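Local coordinates for Lactamase_B domain-containing protein (Bacillus lehensis G1, PDB 7EV5) that binds two zinc ions in a metallo-beta-lactamase fold and probably acts as a hydrolase, with a structure resembling both B3 metallo-beta-lactamases and glyoxalase II, at residues A[146-151]-A[185-190]; A[152-157]-A[191-196]; A[122-127]-A[137-142]; A[78-83]-A[131-136]. One frame throughout, in Å; residues are numbered along the deposited sequence.

Contacts 1 and 3 are buried and belong to one mixed sheet, in which strand 136-140 of contact 3 lies beside strand 145-149 of contact 1. Regular backbone bonds dominate contact 3; in contact 1 they give way to a turn that delivers a zinc ligand. Contact 2 continues both segments of contact 1 toward the surface, where waters replace direct bonds. Contact 4, also buried, joins two loops through a carboxylate, and its Pro133 O meets His127 of contact 3. Contacts 1, 2 and 4 converge on the metal site: contacts 1 and 2 supply ligands to the same zinc, contact 4 holds a ligand of the other, and one metal-bound water belongs to all three.

Contact 1. Residues A[146-151]-A[185-190]; sequences LFSGDV and TIVASG. With ZN (zinc ion), chain C.
Phe147 and Ala188 meet on one face of the sheet, where CD1 of Phe147 lies 3.7 Å from CB of Ala188; the approach to the ring is oblique. On the other face stand Leu146 and Val187, a parallel bridge pair. CB of Leu146 lies 3.9 Å from the methyl CG2 of Thr185, while CG1 of Val187 reaches OG of Ser148 at 3.6 Å. Between the faces the backbones are laced by Leu146 N to Ile186 O and Ala188 N to Leu146 O, each 2.8 Å, with a weak bond from Ser148 N to Ala188 O. This is the parallel strand pair 145-149 and 186-189 of a metallo-beta-lactamase sheet, with helix 167-178 in the connection. At Ser148 the chain enters a type II' turn that runs to Val151, and a water takes over, accepting from Gly149 N and donating to Ala188 O. Gly190 N bonds Gly149 O, reaching it from above the carbonyl plane. With CG beside the backbone N (chi1 -68°), Asp150 carries its carboxylate past Gly190: OD1 rests 3.3 Å from Gly190 CA, whereas OD2 binds zinc at 2.0 Å alongside Asp58, His59, His191 and a water, and Asp150 also serves the other zinc.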
loop_
_atom_site.group_PDB
_atom_site.type_symbol
_atom_site.label_atom_id
_atom_site.label_comp_id
_atom_site.label_asym_id
_atom_site.label_seq_id
_atom_site.Cartn_x
_atom_site.Cartn_y
_atom_site.Cartn_z
ATOM N N LEU A 146 -3.414 -9.702 -2.283
ATOM C CA LEU A 146 -2.098 -9.080 -2.317
ATOM C C LEU A 146 -2.286 -7.570 -2.280
ATOM O O LEU A 146 -2.889 -6.991 -3.191
ATOM C CB LEU A 146 -1.362 -9.482 -3.597
ATOM C CG LEU A 146 0.010 -8.835 -3.824
ATOM C CD1 LEU A 146 1.054 -9.421 -2.896
ATOM C CD2 LEU A 146 0.411 -9.016 -5.293
ATOM N N PHE A 147 -1.752 -6.928 -1.245
ATOM C CA PHE A 147 -1.791 -5.469 -1.144
ATOM C C PHE A 147 -0.465 -4.977 -1.705
ATOM O O PHE A 147 0.534 -4.902 -0.996
ATOM C CB PHE A 147 -2.035 -5.050 0.300
ATOM C CG PHE A 147 -3.292 -5.644 0.874
ATOM C CD1 PHE A 147 -4.515 -5.044 0.639
ATOM C CD2 PHE A 147 -3.252 -6.819 1.613
ATOM C CE1 PHE A 147 -5.675 -5.575 1.143
ATOM C CE2 PHE A 147 -4.422 -7.371 2.119
ATOM C CZ PHE A 147 -5.637 -6.755 1.886
ATOM N N SER A 148 -0.463 -4.656 -3.001
ATOM C CA SER A 148 0.768 -4.411 -3.750
ATOM C C SER A 148 0.980 -2.948 -4.136
ATOM O O SER A 148 1.852 -2.656 -4.957
ATOM C CB SER A 148 0.820 -5.305 -4.992
ATOM O OG SER A 148 -0.430 -5.326 -5.673
ATOM N N GLY A 149 0.206 -2.027 -3.577
ATOM C CA GLY A 149 0.451 -0.624 -3.869
ATOM C C GLY A 149 0.359 -0.320 -5.352
ATOM O O GLY A 149 -0.587 -0.722 -6.039
ATOM N N ASP A 150 1.352 0.413 -5.863
ATOM C CA ASP A 150 1.275 0.990 -7.199
ATOM C C ASP A 150 2.128 0.242 -8.212
ATOM O O ASP A 150 2.564 0.831 -9.198
ATOM C CB ASP A 150 1.627 2.479 -7.169
ATOM C CG ASP A 150 0.581 3.321 -6.450
ATOM O OD1 ASP A 150 -0.397 2.755 -5.924
ATOM O OD2 ASP A 150 0.772 4.556 -6.389
ATOM N N VAL A 151 2.340 -1.055 -8.011
ATOM C CA VAL A 151 3.128 -1.830 -8.963
ATOM C C VAL A 151 2.280 -2.256 -10.158
ATOM O O VAL A 151 2.671 -2.072 -11.319
ATOM C CB VAL A 151 3.752 -3.035 -8.236
ATOM C CG1 VAL A 151 4.405 -3.972 -9.223
ATOM C CG2 VAL A 151 4.773 -2.552 -7.209
ATOM N N THR A 185 -5.342 -14.934 -6.770
ATOM C CA THR A 185 -5.021 -13.880 -5.812
ATOM C C THR A 185 -5.572 -12.542 -6.276
ATOM O O THR A 185 -5.331 -12.112 -7.406
ATOM C CB THR A 185 -3.505 -13.759 -5.675
ATOM O OG1 THR A 185 -2.954 -15.032 -5.330
ATOM C CG2 THR A 185 -3.154 -12.754 -4.574
ATOM N N ILE A 186 -6.304 -11.869 -5.386
ATOM C CA ILE A 186 -6.783 -10.527 -5.696
ATOM C C ILE A 186 -5.618 -9.552 -5.622
ATOM O O ILE A 186 -4.832 -9.567 -4.664
ATOM C CB ILE A 186 -7.913 -10.131 -4.736
ATOM C CG1 ILE A 186 -9.181 -10.927 -5.071
ATOM C CG2 ILE A 186 -8.176 -8.635 -4.787
ATOM C CD1 ILE A 186 -10.277 -10.798 -4.018
ATOM N N VAL A 187 -5.477 -8.725 -6.657
ATOM C CA VAL A 187 -4.508 -7.635 -6.660
ATOM C C VAL A 187 -5.234 -6.405 -6.127
ATOM O O VAL A 187 -6.081 -5.814 -6.810
ATOM C CB VAL A 187 -3.911 -7.405 -8.049
ATOM C CG1 VAL A 187 -2.972 -6.198 -8.041
ATOM C CG2 VAL A 187 -3.159 -8.645 -8.495
ATOM N N ALA A 188 -4.943 -6.051 -4.873
ATOM C CA ALA A 188 -5.550 -4.896 -4.210
ATOM C C ALA A 188 -4.519 -3.778 -4.309
ATOM O O ALA A 188 -3.608 -3.666 -3.487
ATOM C CB ALA A 188 -5.919 -5.236 -2.767
ATOM N N SER A 189 -4.659 -2.959 -5.343
ATOM C CA SER A 189 -3.669 -1.968 -5.729
ATOM C C SER A 189 -4.069 -0.574 -5.268
ATOM O O SER A 189 -5.156 -0.342 -4.736
ATOM C CB SER A 189 -3.474 -1.989 -7.246
ATOM O OG SER A 189 -4.607 -1.431 -7.887
ATOM N N GLY A 190 -3.145 0.364 -5.456
ATOM C CA GLY A 190 -3.344 1.704 -4.947
ATOM C C GLY A 190 -4.322 2.546 -5.735
ATOM O O GLY A 190 -4.773 3.567 -5.220
HETATM ZN ZN ZN C . -0.412 5.996 -5.540
HETATM O O HOH W 1 -2.129 -1.937 -1.918
HETATM O O HOH W 2 1.313 7.001 -5.683
#

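Contact 2. Residues A[152-157]-A[191-196]; sequences LFQQSI and HGPLTT. With ZN (zinc ion), chain C.
Phe153 packs beside the zinc ligand His191, the two side chains pointing the same way. CE1 of Phe153 comes to the edge of the imidazole, near its plane, 3.8 Å from CD2 of His191; the ring planes stand at 80° in an oblique pairing. On its backbone side the phenyl ring lies close to His191 O, 3.4 Å from CD1 of Phe153. NE2 of His191 binds zinc at 2.0 Å, on the far side of the imidazole from CB, with Asp58, His59, Asp150 and a water completing the site. Toward the surface the join is looser, and solvent enters it. Gln154, with CG anti to its own N (chi1 -174°), extends across Pro193 at about a right angle in the conformer described, while CB of Gln154 lies 3.9 Å from CB of Thr195. Here waters carry the polar links: one accepts from Gln154 N and lies within bonding reach of His191 O and Pro193 O, and in the same conformer another accepts from Gln154 NE2 and donates to Thr195 OG1, which also bonds Glu200. The direct contacts beside the metal are van der Waals in kind, whereas the outer polar links pass through water and probably depend on ordered solvent.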
loop_
_atom_site.group_PDB
_atom_site.type_symbol
_atom_site.label_atom_id
_atom_site.label_comp_id
_atom_site.label_asym_id
_atom_site.label_seq_id
_atom_site.Cartn_x
_atom_site.Cartn_y
_atom_site.Cartn_z
ATOM N N LEU A 152 1.114 -2.837 -9.885
ATOM C CA LEU A 152 0.284 -3.494 -10.889
ATOM C C LEU A 152 -1.153 -3.060 -10.669
ATOM O O LEU A 152 -1.681 -3.200 -9.562
ATOM C CB LEU A 152 0.386 -5.019 -10.747
ATOM C CG LEU A 152 -0.497 -5.879 -11.650
ATOM C CD1 LEU A 152 -0.160 -5.655 -13.124
ATOM C CD2 LEU A 152 -0.395 -7.347 -11.280
ATOM N N PHE A 153 -1.791 -2.540 -11.714
ATOM C CA PHE A 153 -3.187 -2.144 -11.636
ATOM C C PHE A 153 -3.991 -3.001 -12.595
ATOM O O PHE A 153 -3.444 -3.761 -13.398
ATOM C CB PHE A 153 -3.364 -0.680 -12.054
ATOM C CG PHE A 153 -2.492 0.288 -11.300
ATOM C CD1 PHE A 153 -2.626 0.449 -9.924
ATOM C CD2 PHE A 153 -1.558 1.069 -11.968
ATOM C CE1 PHE A 153 -1.829 1.367 -9.232
ATOM C CE2 PHE A 153 -0.762 1.984 -11.284
ATOM C CZ PHE A 153 -0.892 2.132 -9.908
ATOM N N GLN A 154 -5.311 -2.876 -12.510
ATOM C CA GLN A 154 -6.172 -3.454 -13.531
ATOM C C GLN A 154 -5.921 -2.718 -14.840
ATOM O O GLN A 154 -6.184 -1.518 -14.945
ATOM C CB GLN A 154 -7.628 -3.306 -13.107
ATOM C CG GLN A 154 -8.599 -4.014 -14.029
ATOM C CD GLN A 154 -10.028 -3.628 -13.738
ATOM O OE1 GLN A 154 -10.422 -2.473 -13.923
ATOM N NE2 GLN A 154 -10.811 -4.586 -13.252
ATOM N N GLN A 155 -5.365 -3.424 -15.824
ATOM C CA GLN A 155 -5.111 -2.924 -17.179
ATOM C C GLN A 155 -3.940 -1.952 -17.311
ATOM O O GLN A 155 -3.731 -1.409 -18.403
ATOM C CB GLN A 155 -6.361 -2.327 -17.845
ATOM C CG GLN A 155 -7.408 -3.349 -18.242
ATOM C CD GLN A 155 -6.920 -4.252 -19.353
ATOM O OE1 GLN A 155 -6.754 -5.456 -19.162
ATOM N NE2 GLN A 155 -6.678 -3.672 -20.521
ATOM N N SER A 156 -3.160 -1.715 -16.261
ATOM C CA SER A 156 -1.983 -0.863 -16.401
ATOM C C SER A 156 -0.984 -1.241 -15.318
ATOM O O SER A 156 -1.222 -2.146 -14.516
ATOM C CB SER A 156 -2.319 0.635 -16.365
ATOM O OG SER A 156 -2.795 1.052 -15.096
ATOM N N ILE A 157 0.153 -0.546 -15.319
ATOM C CA ILE A 157 1.201 -0.753 -14.330
ATOM C C ILE A 157 1.613 0.598 -13.759
ATOM O O ILE A 157 1.257 1.658 -14.277
ATOM C CB ILE A 157 2.415 -1.532 -14.886
ATOM C CG1 ILE A 157 3.112 -0.745 -15.999
ATOM C CG2 ILE A 157 1.987 -2.903 -15.387
ATOM C CD1 ILE A 157 4.358 -1.446 -16.524
ATOM N N HIS A 191 -4.636 2.171 -6.972
ATOM C CA HIS A 191 -5.470 3.032 -7.806
ATOM C C HIS A 191 -6.357 2.173 -8.690
ATOM O O HIS A 191 -5.865 1.249 -9.337
ATOM C CB HIS A 191 -4.583 3.953 -8.665
ATOM C CG HIS A 191 -3.685 4.838 -7.848
ATOM N ND1 HIS A 191 -4.082 6.070 -7.381
ATOM C CD2 HIS A 191 -2.426 4.649 -7.380
ATOM C CE1 HIS A 191 -3.109 6.610 -6.670
ATOM N NE2 HIS A 191 -2.092 5.765 -6.647
ATOM N N GLY A 192 -7.656 2.478 -8.724
ATOM C CA GLY A 192 -8.564 1.793 -9.619
ATOM C C GLY A 192 -9.135 0.507 -9.055
ATOM O O GLY A 192 -8.953 0.176 -7.878
ATOM N N PRO A 193 -9.828 -0.250 -9.906
ATOM C CA PRO A 193 -10.567 -1.429 -9.439
ATOM C C PRO A 193 -9.670 -2.583 -9.018
ATOM O O PRO A 193 -8.516 -2.708 -9.433
ATOM C CB PRO A 193 -11.395 -1.837 -10.668
ATOM C CG PRO A 193 -11.461 -0.620 -11.522
ATOM C CD PRO A 193 -10.171 0.117 -11.290
ATOM N N LEU A 194 -10.246 -3.461 -8.198
ATOM C CA LEU A 194 -9.606 -4.731 -7.892
ATOM C C LEU A 194 -9.462 -5.569 -9.158
ATOM O O LEU A 194 -10.218 -5.426 -10.121
ATOM C CB LEU A 194 -10.450 -5.504 -6.881
ATOM C CG LEU A 194 -10.601 -4.914 -5.485
ATOM C CD1 LEU A 194 -11.613 -5.728 -4.706
ATOM C CD2 LEU A 194 -9.254 -4.889 -4.763
ATOM N N THR A 195 -8.471 -6.455 -9.151
ATOM C CA THR A 195 -8.281 -7.422 -10.218
ATOM C C THR A 195 -7.681 -8.684 -9.609
ATOM O O THR A 195 -7.609 -8.824 -8.387
ATOM C CB THR A 195 -7.479 -6.804 -11.369
ATOM O OG1 THR A 195 -7.531 -7.684 -12.495
ATOM C CG2 THR A 195 -6.034 -6.558 -10.965
ATOM N N THR A 196 -7.292 -9.632 -10.457
ATOM C CA THR A 196 -6.590 -10.814 -9.985
ATOM C C THR A 196 -5.326 -10.998 -10.804
ATOM O O THR A 196 -5.173 -10.427 -11.888
ATOM C CB THR A 196 -7.432 -12.101 -10.059
ATOM O OG1 THR A 196 -7.779 -12.361 -11.426
ATOM C CG2 THR A 196 -8.690 -11.982 -9.204
HETATM ZN ZN ZN C . -0.412 5.996 -5.540
HETATM O O HOH W 3 -6.613 -1.031 -10.705
HETATM O O HOH W 4 -12.861 -5.307 -10.963
HETATM O O HOH W 5 -10.014 -7.617 -13.395
HETATM O O HOH W 2 1.313 7.001 -5.683
#

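Contact 3. Residues A[122-127]-A[137-142]; sequences TFSVFH and SYYYQK
Ser124 and Tyr139 form a hydrogen-bonded antiparallel pair, with Ser124 N to Tyr139 O and Tyr139 N to Ser124 O both at 2.8 Å. Two residues on, Phe126 and Ser137 repeat the arrangement, and all four donors lie in the planes of the carbonyls they meet. The non-hydrogen-bonded pair Val125 and Tyr138 sits between them. CA-H...O contacts fill in the ladder, among them Phe123 CA to Tyr139 O at 3.2 Å. Where the strands part, a water donates to Thr122 O and Tyr139 O and accepts from Gln141 N, and a second joins Thr122 O to Lys142 N.

Carbon contacts occupy both faces. On that of Phe126 and Tyr139 the side chains run side by side, and CB of Tyr139 touches the Phe126 ring at its edge, in plane, 3.9 Å from CE2 of Phe126. On the face of Val125 and Tyr138, CG2 of Val125 stands 4.2 Å from CD1 of Tyr138. Phe123 meets Tyr140 aslant: CE1 of Phe123 is 3.8 Å from CD1 of Tyr140, with the planes at 43°. With CG anti to the backbone N (chi1 -174°), Tyr140 also brings its ring edge to Thr122 O and has CB of Lys142 over one face, near the rim.

These strands are the arms of a beta hairpin within the mixed sheet, flanked by strand 115-118 beside Phe123 and Val125 and by strand 145-149 beside Tyr138. Leu17 of strand 12-18, in the other large sheet, packs against Phe123 and Tyr140.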
loop_
_atom_site.group_PDB
_atom_site.type_symbol
_atom_site.label_atom_id
_atom_site.label_comp_id
_atom_site.label_asym_id
_atom_site.label_seq_id
_atom_site.Cartn_x
_atom_site.Cartn_y
_atom_site.Cartn_z
ATOM N N THR A 122 -0.925 -13.010 9.278
ATOM C CA THR A 122 0.418 -13.226 8.760
ATOM C C THR A 122 0.473 -12.873 7.283
ATOM O O THR A 122 -0.442 -13.196 6.515
ATOM C CB THR A 122 0.916 -14.651 9.011
ATOM O OG1 THR A 122 0.914 -14.897 10.419
ATOM C CG2 THR A 122 2.348 -14.820 8.495
ATOM N N PHE A 123 1.549 -12.188 6.906
ATOM C CA PHE A 123 1.770 -11.750 5.542
ATOM C C PHE A 123 3.122 -12.241 5.065
ATOM O O PHE A 123 4.076 -12.324 5.848
ATOM C CB PHE A 123 1.809 -10.220 5.475
ATOM C CG PHE A 123 0.577 -9.562 6.006
ATOM C CD1 PHE A 123 -0.552 -9.429 5.212
ATOM C CD2 PHE A 123 0.548 -9.068 7.294
ATOM C CE1 PHE A 123 -1.698 -8.818 5.709
ATOM C CE2 PHE A 123 -0.583 -8.454 7.795
ATOM C CZ PHE A 123 -1.706 -8.324 7.005
ATOM N N SER A 124 3.184 -12.592 3.792
ATOM C CA SER A 124 4.449 -12.681 3.085
ATOM C C SER A 124 4.758 -11.303 2.518
ATOM O O SER A 124 3.875 -10.618 1.994
ATOM C CB SER A 124 4.358 -13.697 1.948
ATOM O OG SER A 124 4.364 -15.022 2.442
ATOM N N VAL A 125 6.008 -10.881 2.644
ATOM C CA VAL A 125 6.417 -9.544 2.231
ATOM C C VAL A 125 7.371 -9.655 1.055
ATOM O O VAL A 125 8.385 -10.362 1.126
ATOM C CB VAL A 125 7.069 -8.779 3.390
ATOM C CG1 VAL A 125 7.553 -7.429 2.920
ATOM C CG2 VAL A 125 6.093 -8.654 4.557
ATOM N N PHE A 126 7.058 -8.947 -0.020
ATOM C CA PHE A 126 7.932 -8.872 -1.177
ATOM C C PHE A 126 8.386 -7.436 -1.360
ATOM O O PHE A 126 7.580 -6.507 -1.277
ATOM C CB PHE A 126 7.193 -9.320 -2.430
ATOM C CG PHE A 126 6.723 -10.749 -2.381
ATOM C CD1 PHE A 126 7.527 -11.772 -2.850
ATOM C CD2 PHE A 126 5.488 -11.065 -1.857
ATOM C CE1 PHE A 126 7.088 -13.088 -2.815
ATOM C CE2 PHE A 126 5.042 -12.381 -1.811
ATOM C CZ PHE A 126 5.851 -13.390 -2.290
ATOM N N HIS A 127 9.673 -7.255 -1.626
ATOM C CA HIS A 127 10.192 -5.939 -1.968
ATOM C C HIS A 127 10.012 -5.775 -3.475
ATOM O O HIS A 127 10.604 -6.525 -4.259
ATOM C CB HIS A 127 11.652 -5.801 -1.523
ATOM C CG HIS A 127 12.218 -4.428 -1.735
ATOM N ND1 HIS A 127 13.529 -4.216 -2.105
ATOM C CD2 HIS A 127 11.651 -3.200 -1.649
ATOM C CE1 HIS A 127 13.747 -2.918 -2.230
ATOM N NE2 HIS A 127 12.622 -2.279 -1.961
ATOM N N SER A 137 5.049 -5.193 -1.237
ATOM C CA SER A 137 3.751 -5.836 -1.426
ATOM C C SER A 137 3.515 -6.845 -0.313
ATOM O O SER A 137 4.403 -7.647 0.008
ATOM C CB SER A 137 3.686 -6.532 -2.782
ATOM O OG SER A 137 3.860 -5.580 -3.815
ATOM N N TYR A 138 2.325 -6.804 0.270
ATOM C CA TYR A 138 1.978 -7.648 1.409
ATOM C C TYR A 138 0.989 -8.708 0.936
ATOM O O TYR A 138 -0.146 -8.384 0.569
ATOM C CB TYR A 138 1.334 -6.811 2.508
ATOM C CG TYR A 138 2.154 -5.632 3.014
ATOM C CD1 TYR A 138 3.071 -5.795 4.041
ATOM C CD2 TYR A 138 1.991 -4.355 2.479
ATOM C CE1 TYR A 138 3.803 -4.736 4.529
ATOM C CE2 TYR A 138 2.710 -3.275 2.972
ATOM C CZ TYR A 138 3.620 -3.481 3.997
ATOM O OH TYR A 138 4.349 -2.435 4.500
ATOM N N TYR A 139 1.410 -9.967 0.943
ATOM C CA TYR A 139 0.571 -11.074 0.496
ATOM C C TYR A 139 -0.073 -11.738 1.706
ATOM O O TYR A 139 0.623 -12.214 2.609
ATOM C CB TYR A 139 1.416 -12.078 -0.284
ATOM C CG TYR A 139 0.700 -13.342 -0.699
ATOM C CD1 TYR A 139 -0.476 -13.294 -1.427
ATOM C CD2 TYR A 139 1.232 -14.588 -0.399
ATOM C CE1 TYR A 139 -1.131 -14.460 -1.820
ATOM C CE2 TYR A 139 0.594 -15.751 -0.787
ATOM C CZ TYR A 139 -0.585 -15.680 -1.499
ATOM O OH TYR A 139 -1.214 -16.842 -1.886
ATOM N N TYR A 140 -1.406 -11.755 1.726
ATOM C CA TYR A 140 -2.192 -12.386 2.785
ATOM C C TYR A 140 -2.745 -13.692 2.227
ATOM O O TYR A 140 -3.753 -13.697 1.515
ATOM C CB TYR A 140 -3.327 -11.444 3.168
ATOM C CG TYR A 140 -4.168 -11.874 4.341
ATOM C CD1 TYR A 140 -3.598 -12.120 5.583
ATOM C CD2 TYR A 140 -5.553 -12.012 4.209
ATOM C CE1 TYR A 140 -4.383 -12.486 6.669
ATOM C CE2 TYR A 140 -6.343 -12.386 5.290
ATOM C CZ TYR A 140 -5.745 -12.620 6.513
ATOM O OH TYR A 140 -6.512 -12.989 7.599
ATOM N N GLN A 141 -2.090 -14.808 2.558
ATOM C CA GLN A 141 -2.463 -16.079 1.939
ATOM C C GLN A 141 -3.859 -16.532 2.365
ATOM O O GLN A 141 -4.607 -17.089 1.549
ATOM C CB GLN A 141 -1.405 -17.147 2.242
ATOM C CG GLN A 141 -1.683 -18.481 1.564
ATOM C CD GLN A 141 -0.427 -19.280 1.290
ATOM O OE1 GLN A 141 0.660 -18.933 1.753
ATOM N NE2 GLN A 141 -0.570 -20.364 0.532
ATOM N N LYS A 142 -4.246 -16.253 3.617
ATOM C CA LYS A 142 -5.486 -16.810 4.166
ATOM C C LYS A 142 -6.703 -16.460 3.314
ATOM O O LYS A 142 -7.575 -17.307 3.089
ATOM C CB LYS A 142 -5.682 -16.351 5.611
ATOM C CG LYS A 142 -6.919 -16.921 6.295
ATOM C CD LYS A 142 -7.057 -16.370 7.708
ATOM C CE LYS A 142 -7.929 -17.260 8.583
ATOM N NZ LYS A 142 -9.344 -17.285 8.132
HETATM O O HOH W 6 -2.377 -15.568 5.860
HETATM O O HOH W 7 0.130 -14.834 4.341
#

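Contact 4. Residues A[78-83]-A[131-136]; sequences TKERHW and HSPGSV. With ZN (zinc ion), chain B.
Glu80 reaches into the turn at Ser132 to Ser135 and grips it with one carboxylate oxygen. From CB its chain runs to CG, which lies anti to the carbonyl carbon (chi1 -70°) and is wedged between two partners: the indole of Trp83, over whose face it sits 3.6 Å above the plane, and Gly134, whose CA is 3.8 Å from CG of Glu80. The chain continues extended to CD of Glu80, 3.4 Å from Gly134 N. OE2 accepts two bonds: Ser132 OG donates at 2.6 Å on the syn lone pair, and Gly134 N donates at 2.7 Å from above the carboxylate plane, 42° out of it. OE1 takes the N-H of Ala55, so the buried carboxylate joins its own loop to Ala55 and the turn. Beside it CH2 of Trp83 packs against CD of Pro133 at 3.6 Å, and CD of Lys79 lies 3.4 Å from Pro133 O. His131, just ahead of this type I turn, binds one zinc through NE2 at 2.1 Å, with His54, His56, a water and the shared Asp150 completing that site. The arrangement belongs to the dinuclear metal site of the metallo-beta-lactamase fold, Glu80 bridging in its second shell the loops that carry these histidines.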
loop_
_atom_site.group_PDB
_atom_site.type_symbol
_atom_site.label_atom_id
_atom_site.label_comp_id
_atom_site.label_asym_id
_atom_site.label_seq_id
_atom_site.Cartn_x
_atom_site.Cartn_y
_atom_site.Cartn_z
ATOM N N THR A 78 12.622 0.871 4.811
ATOM C CA THR A 78 13.685 1.801 5.191
ATOM C C THR A 78 14.139 2.686 4.034
ATOM O O THR A 78 14.589 3.819 4.262
ATOM C CB THR A 78 14.863 1.022 5.797
ATOM O OG1 THR A 78 15.719 1.930 6.502
ATOM C CG2 THR A 78 15.670 0.286 4.731
ATOM N N LYS A 79 14.021 2.217 2.789
ATOM C CA LYS A 79 14.491 3.041 1.685
ATOM C C LYS A 79 13.679 4.320 1.527
ATOM O O LYS A 79 14.165 5.269 0.900
ATOM C CB LYS A 79 14.517 2.245 0.386
ATOM C CG LYS A 79 15.702 1.299 0.279
ATOM C CD LYS A 79 15.474 0.276 -0.825
ATOM C CE LYS A 79 16.594 -0.752 -0.887
ATOM N NZ LYS A 79 17.932 -0.091 -0.871
ATOM N N GLU A 80 12.467 4.376 2.084
ATOM C CA GLU A 80 11.637 5.574 2.031
ATOM C C GLU A 80 11.416 6.204 3.403
ATOM O O GLU A 80 10.504 7.015 3.567
ATOM C CB GLU A 80 10.308 5.276 1.327
ATOM C CG GLU A 80 10.502 5.021 -0.165
ATOM C CD GLU A 80 9.239 4.562 -0.866
ATOM O OE1 GLU A 80 8.137 4.775 -0.333
ATOM O OE2 GLU A 80 9.354 3.983 -1.959
ATOM N N ARG A 81 12.262 5.874 4.384
ATOM C CA ARG A 81 12.041 6.347 5.750
ATOM C C ARG A 81 12.031 7.868 5.857
ATOM O O ARG A 81 11.319 8.417 6.705
ATOM C CB ARG A 81 13.084 5.739 6.694
ATOM C CG ARG A 81 14.529 6.209 6.489
ATOM C CD ARG A 81 15.457 5.581 7.557
ATOM N NE ARG A 81 16.876 5.804 7.289
ATOM C CZ ARG A 81 17.600 6.790 7.806
ATOM N NH1 ARG A 81 17.045 7.682 8.620
ATOM N NH2 ARG A 81 18.886 6.885 7.490
ATOM N N HIS A 82 12.799 8.564 5.013
ATOM C CA HIS A 82 12.804 10.020 5.032
ATOM C C HIS A 82 11.613 10.630 4.310
ATOM O O HIS A 82 11.396 11.841 4.424
ATOM C CB HIS A 82 14.068 10.560 4.355
ATOM C CG HIS A 82 15.341 10.157 5.031
ATOM N ND1 HIS A 82 15.620 10.476 6.343
ATOM C CD2 HIS A 82 16.409 9.461 4.576
ATOM C CE1 HIS A 82 16.807 9.993 6.665
ATOM N NE2 HIS A 82 17.307 9.376 5.611
ATOM N N TRP A 83 10.847 9.835 3.564
ATOM C CA TRP A 83 9.816 10.408 2.706
ATOM C C TRP A 83 8.590 10.873 3.477
ATOM O O TRP A 83 7.884 11.774 3.012
ATOM C CB TRP A 83 9.367 9.381 1.668
ATOM C CG TRP A 83 10.365 9.132 0.584
ATOM C CD1 TRP A 83 11.717 9.311 0.642
ATOM C CD2 TRP A 83 10.079 8.639 -0.719
ATOM N NE1 TRP A 83 12.295 8.960 -0.559
ATOM C CE2 TRP A 83 11.306 8.554 -1.418
ATOM C CE3 TRP A 83 8.904 8.276 -1.370
ATOM C CZ2 TRP A 83 11.385 8.105 -2.743
ATOM C CZ3 TRP A 83 8.984 7.833 -2.686
ATOM C CH2 TRP A 83 10.222 7.752 -3.354
ATOM N N HIS A 131 8.233 1.508 -9.176
ATOM C CA HIS A 131 7.452 2.727 -9.009
ATOM C C HIS A 131 8.050 3.610 -7.911
ATOM O O HIS A 131 8.051 4.842 -8.027
ATOM C CB HIS A 131 5.990 2.355 -8.725
ATOM C CG HIS A 131 5.132 3.498 -8.274
ATOM N ND1 HIS A 131 4.577 4.418 -9.139
ATOM C CD2 HIS A 131 4.701 3.840 -7.039
ATOM C CE1 HIS A 131 3.851 5.284 -8.457
ATOM N NE2 HIS A 131 3.912 4.962 -7.174
ATOM N N SER A 132 8.586 3.003 -6.855
ATOM C CA SER A 132 9.304 3.738 -5.824
ATOM C C SER A 132 10.277 2.768 -5.170
ATOM O O SER A 132 10.048 1.549 -5.203
ATOM C CB SER A 132 8.352 4.363 -4.783
ATOM O OG SER A 132 7.779 3.389 -3.927
ATOM N N PRO A 133 11.377 3.260 -4.589
ATOM C CA PRO A 133 12.447 2.352 -4.148
ATOM C C PRO A 133 12.098 1.543 -2.915
ATOM O O PRO A 133 12.706 0.485 -2.701
ATOM C CB PRO A 133 13.627 3.299 -3.871
ATOM C CG PRO A 133 12.985 4.631 -3.607
ATOM C CD PRO A 133 11.782 4.674 -4.501
ATOM N N GLY A 134 11.159 2.008 -2.101
ATOM C CA GLY A 134 10.761 1.278 -0.915
ATOM C C GLY A 134 9.394 0.640 -1.052
ATOM O O GLY A 134 8.757 0.297 -0.058
ATOM N N SER A 135 8.938 0.459 -2.288
ATOM C CA SER A 135 7.661 -0.202 -2.518
ATOM C C SER A 135 7.738 -1.654 -2.067
ATOM O O SER A 135 8.633 -2.406 -2.476
ATOM C CB SER A 135 7.341 -0.184 -4.006
ATOM O OG SER A 135 6.688 1.003 -4.411
ATOM N N VAL A 136 6.756 -2.049 -1.263
ATOM C CA VAL A 136 6.620 -3.430 -0.835
ATOM C C VAL A 136 5.194 -3.880 -1.086
ATOM O O VAL A 136 4.260 -3.079 -1.204
ATOM C CB VAL A 136 7.014 -3.687 0.635
ATOM C CG1 VAL A 136 8.467 -3.290 0.889
ATOM C CG2 VAL A 136 6.077 -2.963 1.569
HETATM ZN ZN ZN B . 2.900 5.892 -5.639
HETATM O O HOH W 2 1.313 7.001 -5.683
#